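Local coordinates for cystathionine gamma-synthase (Xanthomonas oryzae pv. oryzae, PDB 6LD8), which probably uses pyridoxal 5'-phosphate to make cystathionine as a gamma-synthase, and perhaps to cleave it as a gamma-lyase, at residues 162-167 with 298-303; 308-313 with 372-377. The protein carries 1 engineered substitution. All coordinates share one frame; numbering follows the deposited sequence.

In the fold
The two contacts illustrate how a fold type I PLP enzyme is put together: interaction 1 joins its cofactor-binding and C-terminal parts, and interaction 2 builds the C-terminal sheet from within. Interaction 1 seats the loop that follows strand 151-155 of the seven-stranded sheet on helix 297-303, and interaction 2 pairs strand 310-315, next in the chain after that helix, with strand 370-374 of the five-stranded sheet. Their centres lie about 17 Å apart, but they meet through L162, whose CD1 rests 3.6 Å from M310 O. Only interaction 2 reaches the active site directly, where R372 binds the carboxylate of the PLP-aminoacrylate adduct. In interaction 1 the side chain of T165 stays about 12 Å from that ligand.

Interaction 1: residues 162-167 with 298-303; sequences LRITDL and ALAARQ
Q303, at the end of helix 297-303, and the backbone of T165 and L167 form the polar half of this contact, a worked example of one primary amide bridging two peptide groups. The loop 162-167 links strand 151-155 of the large sheet of a fold type I PLP enzyme to helix 167-176. Q303 NE2 donates to T165 O at 2.6 Å along a nearly straight N-H (176°). T165 O lies close to the plane of the Q303 amide, while NE2 stands 32° out of the T165 carbonyl plane. In return Q303 OE1 accepts L167 N at 3.0 Å, on a lone pair in its carbonyl plane. Gripped at both ends, the amide is fixed in its rotation, and its oxygen serves an N-H of the first helical turn, where no preceding turn can supply an acceptor.

A water reinforces the join, donating to D166 OD1 and to Q303 OE1, 2.7 Å from each. D166 is the N-cap of helix 167-176, and the same OD1 also accepts F169 N, so cap and amide share one polar network.

The apolar half centres on I164. Its chi1 of -53° sets CG2 anti to the backbone N, where this methyl meets L299 CD1 at 3.6 Å and Q303 NE2 at 3.5 Å. I164 CG1 leans instead on A300 CB, 4.1 Å away. L299 crosses the D166 side chain at about a right angle, and its CD1 methyl reaches the loop backbone, 3.7 Å from D166 CA.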
ATOM      1  N   LEU A 162     -12.270 -33.501   4.049  1.00 29.00           N
ATOM      2  CA  LEU A 162     -13.187 -32.984   5.109  1.00 31.19           C
ATOM      3  C   LEU A 162     -13.439 -34.085   6.168  1.00 30.05           C
ATOM      4  O   LEU A 162     -14.516 -34.119   6.802  1.00 30.39           O
ATOM      5  CB  LEU A 162     -14.484 -32.476   4.471  1.00 28.33           C
ATOM      6  CG  LEU A 162     -14.449 -31.175   3.662  1.00 28.26           C
ATOM      7  CD1 LEU A 162     -14.017 -30.003   4.494  1.00 31.97           C
ATOM      8  CD2 LEU A 162     -13.585 -31.295   2.448  1.00 29.92           C
ATOM      9  N   ARG A 163     -12.411 -34.874   6.457  1.00 30.17           N
ATOM     10  CA  ARG A 163     -12.403 -35.871   7.561  1.00 29.11           C
ATOM     11  C   ARG A 163     -12.338 -35.051   8.841  1.00 26.58           C
ATOM     12  O   ARG A 163     -11.650 -34.009   8.856  1.00 31.19           O
ATOM     13  CB  ARG A 163     -11.294 -36.910   7.268  1.00 35.75           C
ATOM     14  CG  ARG A 163     -11.782 -38.361   7.253  1.00 56.70           C
ATOM     15  CD  ARG A 163     -11.324 -39.410   6.230  1.00 55.59           C
ATOM     16  NE  ARG A 163     -10.077 -39.017   5.661  1.00 52.74           N
ATOM     17  CZ  ARG A 163      -9.465 -39.522   4.596  1.00 44.28           C
ATOM     18  NH1 ARG A 163      -9.915 -40.559   3.910  1.00 38.16           N
ATOM     19  NH2 ARG A 163      -8.352 -38.914   4.227  1.00 42.51           N
ATOM     20  N   ILE A 164     -13.115 -35.415   9.847  1.00 24.32           N
ATOM     21  CA  ILE A 164     -13.265 -34.645  11.117  1.00 24.39           C
ATOM     22  C   ILE A 164     -12.469 -35.392  12.174  1.00 27.11           C
ATOM     23  O   ILE A 164     -12.672 -36.601  12.290  1.00 24.67           O
ATOM     24  CB  ILE A 164     -14.752 -34.513  11.532  1.00 25.08           C
ATOM     25  CG1 ILE A 164     -15.650 -33.954  10.423  1.00 25.95           C
ATOM     26  CG2 ILE A 164     -14.935 -33.726  12.802  1.00 25.63           C
ATOM     27  CD1 ILE A 164     -15.249 -32.579   9.927  1.00 28.94           C
ATOM     28  N   THR A 165     -11.590 -34.735  12.932  1.00 29.06           N
ATOM     29  CA  THR A 165     -10.964 -35.468  14.049  1.00 29.13           C
ATOM     30  C   THR A 165     -11.567 -34.922  15.327  1.00 27.58           C
ATOM     31  O   THR A 165     -11.813 -33.693  15.412  1.00 27.84           O
ATOM     32  CB  THR A 165      -9.425 -35.564  13.980  1.00 30.43           C
ATOM     33  OG1 THR A 165      -8.808 -34.935  15.097  1.00 38.61           O
ATOM     34  CG2 THR A 165      -8.828 -35.101  12.694  1.00 28.38           C
ATOM     35  N   ASP A 166     -11.743 -35.835  16.274  1.00 29.48           N
ATOM     36  CA  ASP A 166     -12.373 -35.615  17.601  1.00 31.72           C
ATOM     37  C   ASP A 166     -11.370 -34.887  18.487  1.00 27.82           C
ATOM     38  O   ASP A 166     -10.498 -35.500  19.066  1.00 30.63           O
ATOM     39  CB  ASP A 166     -12.938 -36.936  18.151  1.00 33.62           C
ATOM     40  CG  ASP A 166     -13.758 -36.836  19.443  1.00 39.69           C
ATOM     41  OD1 ASP A 166     -13.665 -35.792  20.188  1.00 31.06           O
ATOM     42  OD2 ASP A 166     -14.461 -37.846  19.747  1.00 53.09           O
ATOM     43  N   LEU A 167     -11.524 -33.587  18.620  1.00 29.99           N
ATOM     44  CA  LEU A 167     -10.566 -32.767  19.376  1.00 31.68           C
ATOM     45  C   LEU A 167     -10.477 -33.272  20.819  1.00 30.22           C
ATOM     46  O   LEU A 167      -9.317 -33.433  21.240  1.00 27.90           O
ATOM     47  CB  LEU A 167     -10.932 -31.274  19.281  1.00 32.91           C
ATOM     48  CG  LEU A 167     -10.786 -30.651  17.890  1.00 35.64           C
ATOM     49  CD1 LEU A 167     -11.201 -29.182  17.903  1.00 37.08           C
ATOM     50  CD2 LEU A 167      -9.364 -30.777  17.364  1.00 35.67           C
ATOM     51  N   ALA A 298     -21.921 -35.834  13.140  1.00 31.87           N
ATOM     52  CA  ALA A 298     -22.457 -35.559  14.504  1.00 33.86           C
ATOM     53  C   ALA A 298     -21.357 -34.898  15.323  1.00 25.91           C
ATOM     54  O   ALA A 298     -21.633 -34.047  16.181  1.00 28.63           O
ATOM     55  CB  ALA A 298     -22.959 -36.830  15.163  1.00 32.68           C
ATOM     56  N   LEU A 299     -20.132 -35.315  15.062  1.00 28.79           N
ATOM     57  CA  LEU A 299     -18.907 -34.743  15.687  1.00 29.15           C
ATOM     58  C   LEU A 299     -18.757 -33.264  15.252  1.00 24.49           C
ATOM     59  O   LEU A 299     -18.690 -32.373  16.130  1.00 22.53           O
ATOM     60  CB  LEU A 299     -17.738 -35.602  15.204  1.00 30.08           C
ATOM     61  CG  LEU A 299     -16.647 -35.892  16.220  1.00 31.90           C
ATOM     62  CD1 LEU A 299     -15.347 -36.063  15.494  1.00 30.58           C
ATOM     63  CD2 LEU A 299     -16.556 -34.854  17.327  1.00 28.28           C
ATOM     64  N   ALA A 300     -18.848 -33.005  13.948  1.00 21.98           N
ATOM     65  CA  ALA A 300     -18.699 -31.634  13.397  1.00 25.30           C
ATOM     66  C   ALA A 300     -19.755 -30.731  14.060  1.00 29.37           C
ATOM     67  O   ALA A 300     -19.384 -29.634  14.561  1.00 27.25           O
ATOM     68  CB  ALA A 300     -18.790 -31.679  11.882  1.00 23.37           C
ATOM     69  N   ALA A 301     -21.005 -31.213  14.215  1.00 30.30           N
ATOM     70  CA  ALA A 301     -22.121 -30.396  14.769  1.00 30.12           C
ATOM     71  C   ALA A 301     -21.865 -30.024  16.226  1.00 29.95           C
ATOM     72  O   ALA A 301     -22.269 -28.918  16.613  1.00 32.98           O
ATOM     73  CB  ALA A 301     -23.428 -31.143  14.620  1.00 32.75           C
ATOM     74  N   ARG A 302     -21.147 -30.871  16.970  1.00 31.85           N
ATOM     75  CA  ARG A 302     -20.819 -30.643  18.400  1.00 36.08           C
ATOM     76  C   ARG A 302     -19.506 -29.855  18.536  1.00 32.65           C
ATOM     77  O   ARG A 302     -19.415 -29.083  19.501  1.00 31.76           O
ATOM     78  CB  ARG A 302     -20.837 -31.992  19.154  1.00 51.25           C
ATOM     79  CG  ARG A 302     -19.825 -32.175  20.298  1.00 77.99           C
ATOM     80  CD  ARG A 302     -20.245 -32.146  21.797  1.00 93.17           C
ATOM     81  NE  ARG A 302     -21.223 -33.173  22.199  1.00 97.09           N
ATOM     82  CZ  ARG A 302     -22.562 -33.068  22.072  1.00 85.91           C
ATOM     83  NH1 ARG A 302     -23.114 -31.968  21.575  1.00 73.63           N
ATOM     84  NH2 ARG A 302     -23.340 -34.084  22.414  1.00 66.28           N
ATOM     85  N   GLN A 303     -18.460 -30.066  17.717  1.00 30.25           N
ATOM     86  CA  GLN A 303     -17.174 -29.375  18.029  1.00 30.72           C
ATOM     87  C   GLN A 303     -17.008 -28.072  17.208  1.00 28.47           C
ATOM     88  O   GLN A 303     -16.227 -27.264  17.660  1.00 28.72           O
ATOM     89  CB  GLN A 303     -15.975 -30.320  17.992  1.00 29.33           C
ATOM     90  CG  GLN A 303     -15.459 -30.644  16.608  1.00 31.78           C
ATOM     91  CD  GLN A 303     -14.297 -31.603  16.683  1.00 29.91           C
ATOM     92  OE1 GLN A 303     -13.992 -32.150  17.745  1.00 25.12           O
ATOM     93  NE2 GLN A 303     -13.696 -31.860  15.533  1.00 24.49           N
TER
HETATM   94  O   HOH W   1     -14.386 -33.150  20.239  1.00 26.55           O

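Interaction 2: residues 308-313 with 372-377; sequences GAMMSF and RLSIGI. With 0JO (2-{[(E)-{3-hydroxy-2-methyl-5-[(phosphonooxy)methyl]pyridin-4-yl}methylidene]amino}prop-2-enoic acid), chain E.
M310 and R372 touch on the ligand-facing side of an antiparallel strand pair, 310-315 with 370-374, within the five-stranded sheet of the C-terminal part of this fold type I PLP enzyme. The pair exemplifies an arginine held on a sheet to receive the carboxylate of a PLP-bound intermediate. R372 NH1 donates to OXT of the PLP-aminoacrylate adduct 0JO at 2.9 Å, and R372 NH2 to its O atom at 3.1 Å. Both N-H bonds are nearly straight (172°) and the carboxylate oxygens sit at the guanidinium edge, a bidentate grip that fixes how the two groups are turned. The arginine chain runs extended as far as CD and then bends at chi3 (68°) to present that edge. Y57 and R59 of the third subunit hydrogen-bond the same ligand.

One shell out, M310 crosses the arginine stem at a slant: its bend at chi2 (-53°) brings SD to 3.6 Å from S374 CB, and the bend at chi3 turns its CE methyl towards R372 CD, 3.8 Å away. The polar ends of the serines on this face turn to other partners, S374 OG to G339 N and S312 OG to P160 O.

Beneath these side chains, the hydrogen-bonded pair of M311 and L373 sets the register. M311 N donates to L373 O at 3.2 Å, while L373 N returns a bond to M311 O at 2.8 Å; I375 N adds another to A309 O. The reverse face is apolar. M311 CE packs on I375 CD1 at 3.6 Å, I375 itself lying against helix 259-277, and L373 CG meets the F313 ring at its edge, 3.8 Å from CE1.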
ATOM      1  N   GLY A 308     -19.029 -24.836   7.542  1.00 24.73           N
ATOM      2  CA  GLY A 308     -18.040 -24.198   6.664  1.00 23.33           C
ATOM      3  C   GLY A 308     -18.480 -24.239   5.231  1.00 22.79           C
ATOM      4  O   GLY A 308     -19.657 -24.485   4.978  1.00 22.28           O
ATOM      5  N   ALA A 309     -17.554 -23.984   4.322  1.00 21.04           N
ATOM      6  CA  ALA A 309     -17.858 -23.807   2.899  1.00 21.55           C
ATOM      7  C   ALA A 309     -16.784 -24.443   2.056  1.00 22.51           C
ATOM      8  O   ALA A 309     -16.756 -24.155   0.869  1.00 26.80           O
ATOM      9  CB  ALA A 309     -18.013 -22.351   2.613  1.00 24.01           C
ATOM     10  N   MET A 310     -15.992 -25.348   2.629  1.00 24.11           N
ATOM     11  CA  MET A 310     -15.139 -26.248   1.813  1.00 23.44           C
ATOM     12  C   MET A 310     -15.894 -27.562   1.613  1.00 25.20           C
ATOM     13  O   MET A 310     -16.449 -28.096   2.581  1.00 25.03           O
ATOM     14  CB  MET A 310     -13.786 -26.503   2.487  1.00 23.00           C
ATOM     15  CG  MET A 310     -12.927 -25.241   2.649  1.00 23.22           C
ATOM     16  SD  MET A 310     -12.720 -24.356   1.108  1.00 24.05           S
ATOM     17  CE  MET A 310     -11.842 -25.597   0.172  1.00 23.48           C
ATOM     18  N   MET A 311     -15.851 -28.087   0.413  1.00 24.97           N
ATOM     19  CA  MET A 311     -16.371 -29.437   0.153  1.00 30.73           C
ATOM     20  C   MET A 311     -15.629 -30.043  -1.041  1.00 31.50           C
ATOM     21  O   MET A 311     -15.055 -29.272  -1.831  1.00 29.05           O
ATOM     22  CB  MET A 311     -17.888 -29.389  -0.092  1.00 30.07           C
ATOM     23  CG  MET A 311     -18.329 -28.733  -1.374  1.00 31.12           C
ATOM     24  SD  MET A 311     -20.179 -28.867  -1.585  1.00 33.81           S
ATOM     25  CE  MET A 311     -20.719 -27.835  -0.227  1.00 31.97           C
ATOM     26  N   SER A 312     -15.640 -31.373  -1.181  1.00 32.31           N
ATOM     27  CA  SER A 312     -15.180 -32.021  -2.431  1.00 33.68           C
ATOM     28  C   SER A 312     -16.180 -33.082  -2.853  1.00 31.72           C
ATOM     29  O   SER A 312     -17.148 -33.368  -2.136  1.00 33.65           O
ATOM     30  CB  SER A 312     -13.750 -32.500  -2.325  1.00 34.73           C
ATOM     31  OG  SER A 312     -13.536 -33.100  -1.070  1.00 40.88           O
ATOM     32  N   PHE A 313     -16.032 -33.518  -4.080  1.00 33.98           N
ATOM     33  CA  PHE A 313     -16.961 -34.460  -4.716  1.00 34.46           C
ATOM     34  C   PHE A 313     -16.251 -35.139  -5.891  1.00 37.82           C
ATOM     35  O   PHE A 313     -15.170 -34.646  -6.419  1.00 34.95           O
ATOM     36  CB  PHE A 313     -18.228 -33.717  -5.135  1.00 37.59           C
ATOM     37  CG  PHE A 313     -18.021 -32.790  -6.302  1.00 37.06           C
ATOM     38  CD1 PHE A 313     -17.460 -31.542  -6.115  1.00 37.74           C
ATOM     39  CD2 PHE A 313     -18.403 -33.155  -7.576  1.00 39.77           C
ATOM     40  CE1 PHE A 313     -17.272 -30.683  -7.182  1.00 37.65           C
ATOM     41  CE2 PHE A 313     -18.220 -32.291  -8.643  1.00 40.82           C
ATOM     42  CZ  PHE A 313     -17.637 -31.071  -8.445  1.00 38.27           C
ATOM     43  N   ARG A 372     -12.383 -30.174  -5.556  1.00 27.59           N
ATOM     44  CA  ARG A 372     -12.572 -29.414  -4.306  1.00 25.11           C
ATOM     45  C   ARG A 372     -13.166 -28.046  -4.673  1.00 25.57           C
ATOM     46  O   ARG A 372     -12.635 -27.394  -5.555  1.00 28.24           O
ATOM     47  CB  ARG A 372     -11.228 -29.263  -3.596  1.00 22.14           C
ATOM     48  CG  ARG A 372     -11.329 -28.719  -2.191  1.00 26.00           C
ATOM     49  CD  ARG A 372      -9.967 -28.358  -1.637  1.00 27.03           C
ATOM     50  NE  ARG A 372      -9.390 -27.229  -2.333  1.00 27.89           N
ATOM     51  CZ  ARG A 372      -8.198 -26.724  -2.034  1.00 33.14           C
ATOM     52  NH1 ARG A 372      -7.449 -27.318  -1.119  1.00 28.59           N
ATOM     53  NH2 ARG A 372      -7.750 -25.632  -2.649  1.00 35.79           N
ATOM     54  N   LEU A 373     -14.243 -27.649  -4.015  1.00 24.67           N
ATOM     55  CA  LEU A 373     -14.853 -26.316  -4.143  1.00 24.35           C
ATOM     56  C   LEU A 373     -14.515 -25.522  -2.910  1.00 23.60           C
ATOM     57  O   LEU A 373     -14.683 -26.038  -1.800  1.00 22.10           O
ATOM     58  CB  LEU A 373     -16.362 -26.453  -4.236  1.00 24.43           C
ATOM     59  CG  LEU A 373     -16.854 -27.335  -5.365  1.00 25.35           C
ATOM     60  CD1 LEU A 373     -18.368 -27.404  -5.328  1.00 27.00           C
ATOM     61  CD2 LEU A 373     -16.383 -26.798  -6.686  1.00 26.39           C
ATOM     62  N   SER A 374     -14.062 -24.301  -3.130  1.00 23.43           N
ATOM     63  CA  SER A 374     -14.090 -23.262  -2.096  1.00 23.03           C
ATOM     64  C   SER A 374     -15.258 -22.360  -2.476  1.00 23.03           C
ATOM     65  O   SER A 374     -15.156 -21.634  -3.493  1.00 28.00           O
ATOM     66  CB  SER A 374     -12.788 -22.521  -1.950  1.00 22.05           C
ATOM     67  OG  SER A 374     -12.924 -21.457  -0.991  1.00 19.19           O
ATOM     68  N   ILE A 375     -16.314 -22.393  -1.684  1.00 23.94           N
ATOM     69  CA  ILE A 375     -17.577 -21.694  -2.043  1.00 22.14           C
ATOM     70  C   ILE A 375     -17.487 -20.292  -1.506  1.00 19.60           C
ATOM     71  O   ILE A 375     -17.251 -20.118  -0.307  1.00 19.17           O
ATOM     72  CB  ILE A 375     -18.801 -22.487  -1.571  1.00 24.66           C
ATOM     73  CG1 ILE A 375     -18.873 -23.740  -2.447  1.00 26.43           C
ATOM     74  CG2 ILE A 375     -20.078 -21.645  -1.638  1.00 24.95           C
ATOM     75  CD1 ILE A 375     -19.580 -24.855  -1.811  1.00 31.26           C
ATOM     76  N   GLY A 376     -17.684 -19.359  -2.426  1.00 21.57           N
ATOM     77  CA  GLY A 376     -17.598 -17.905  -2.204  1.00 22.10           C
ATOM     78  C   GLY A 376     -18.894 -17.357  -1.647  1.00 21.32           C
ATOM     79  O   GLY A 376     -19.765 -18.166  -1.232  1.00 20.32           O
ATOM     80  N   ILE A 377     -19.022 -16.035  -1.738  1.00 19.92           N
ATOM     81  CA  ILE A 377     -20.183 -15.232  -1.309  1.00 18.08           C
ATOM     82  C   ILE A 377     -20.946 -14.614  -2.476  1.00 17.53           C
ATOM     83  O   ILE A 377     -21.735 -13.725  -2.217  1.00 19.72           O
ATOM     84  CB  ILE A 377     -19.711 -14.201  -0.304  1.00 18.61           C
ATOM     85  CG1 ILE A 377     -18.866 -13.061  -0.881  1.00 19.20           C
ATOM     86  CG2 ILE A 377     -19.006 -14.932   0.811  1.00 18.51           C
ATOM     87  CD1 ILE A 377     -18.622 -11.975   0.165  1.00 19.31           C
TER
HETATM   88  O   0JO E 501      -5.047 -24.571  -1.677  1.00 32.88           O
HETATM   89  C   0JO E 501      -4.586 -25.049  -0.633  1.00 38.63           C
HETATM   90  OXT 0JO E 501      -4.919 -26.174  -0.201  1.00 38.49           O
HETATM   91  CA  0JO E 501      -3.524 -24.336   0.058  1.00 37.62           C
HETATM   92  CB  0JO E 501      -2.605 -23.532  -0.687  1.00 32.35           C
HETATM   93  N   0JO E 501      -3.459 -24.528   1.450  1.00 37.45           N
HETATM   94  C4A 0JO E 501      -2.655 -23.971   2.306  1.00 31.21           C
HETATM   95  C4  0JO E 501      -2.639 -24.413   3.710  1.00 28.16           C
HETATM   96  C3  0JO E 501      -3.709 -25.216   4.178  1.00 26.16           C
HETATM   97  O3  0JO E 501      -4.732 -25.575   3.370  1.00 26.21           O
HETATM   98  C2  0JO E 501      -3.715 -25.663   5.496  1.00 25.14           C
HETATM   99  C2A 0JO E 501      -4.840 -26.510   6.011  1.00 24.42           C
HETATM  100  N1  0JO E 501      -2.705 -25.358   6.322  1.00 26.55           N
HETATM  101  C6  0JO E 501      -1.674 -24.615   5.879  1.00 23.81           C
HETATM  102  C5  0JO E 501      -1.599 -24.108   4.610  1.00 24.70           C
HETATM  103  C5A 0JO E 501      -0.373 -23.318   4.223  1.00 25.66           C
HETATM  104  OP4 0JO E 501      -0.541 -21.877   4.278  1.00 25.09           O
HETATM  105  P   0JO E 501       0.177 -20.856   3.233  1.00 23.48           P
HETATM  106  OP3 0JO E 501      -0.391 -19.524   3.720  1.00 20.79           O
HETATM  107  OP1 0JO E 501       1.691 -20.970   3.566  1.00 19.88           O
HETATM  108  OP2 0JO E 501      -0.213 -21.247   1.852  1.00 17.32           O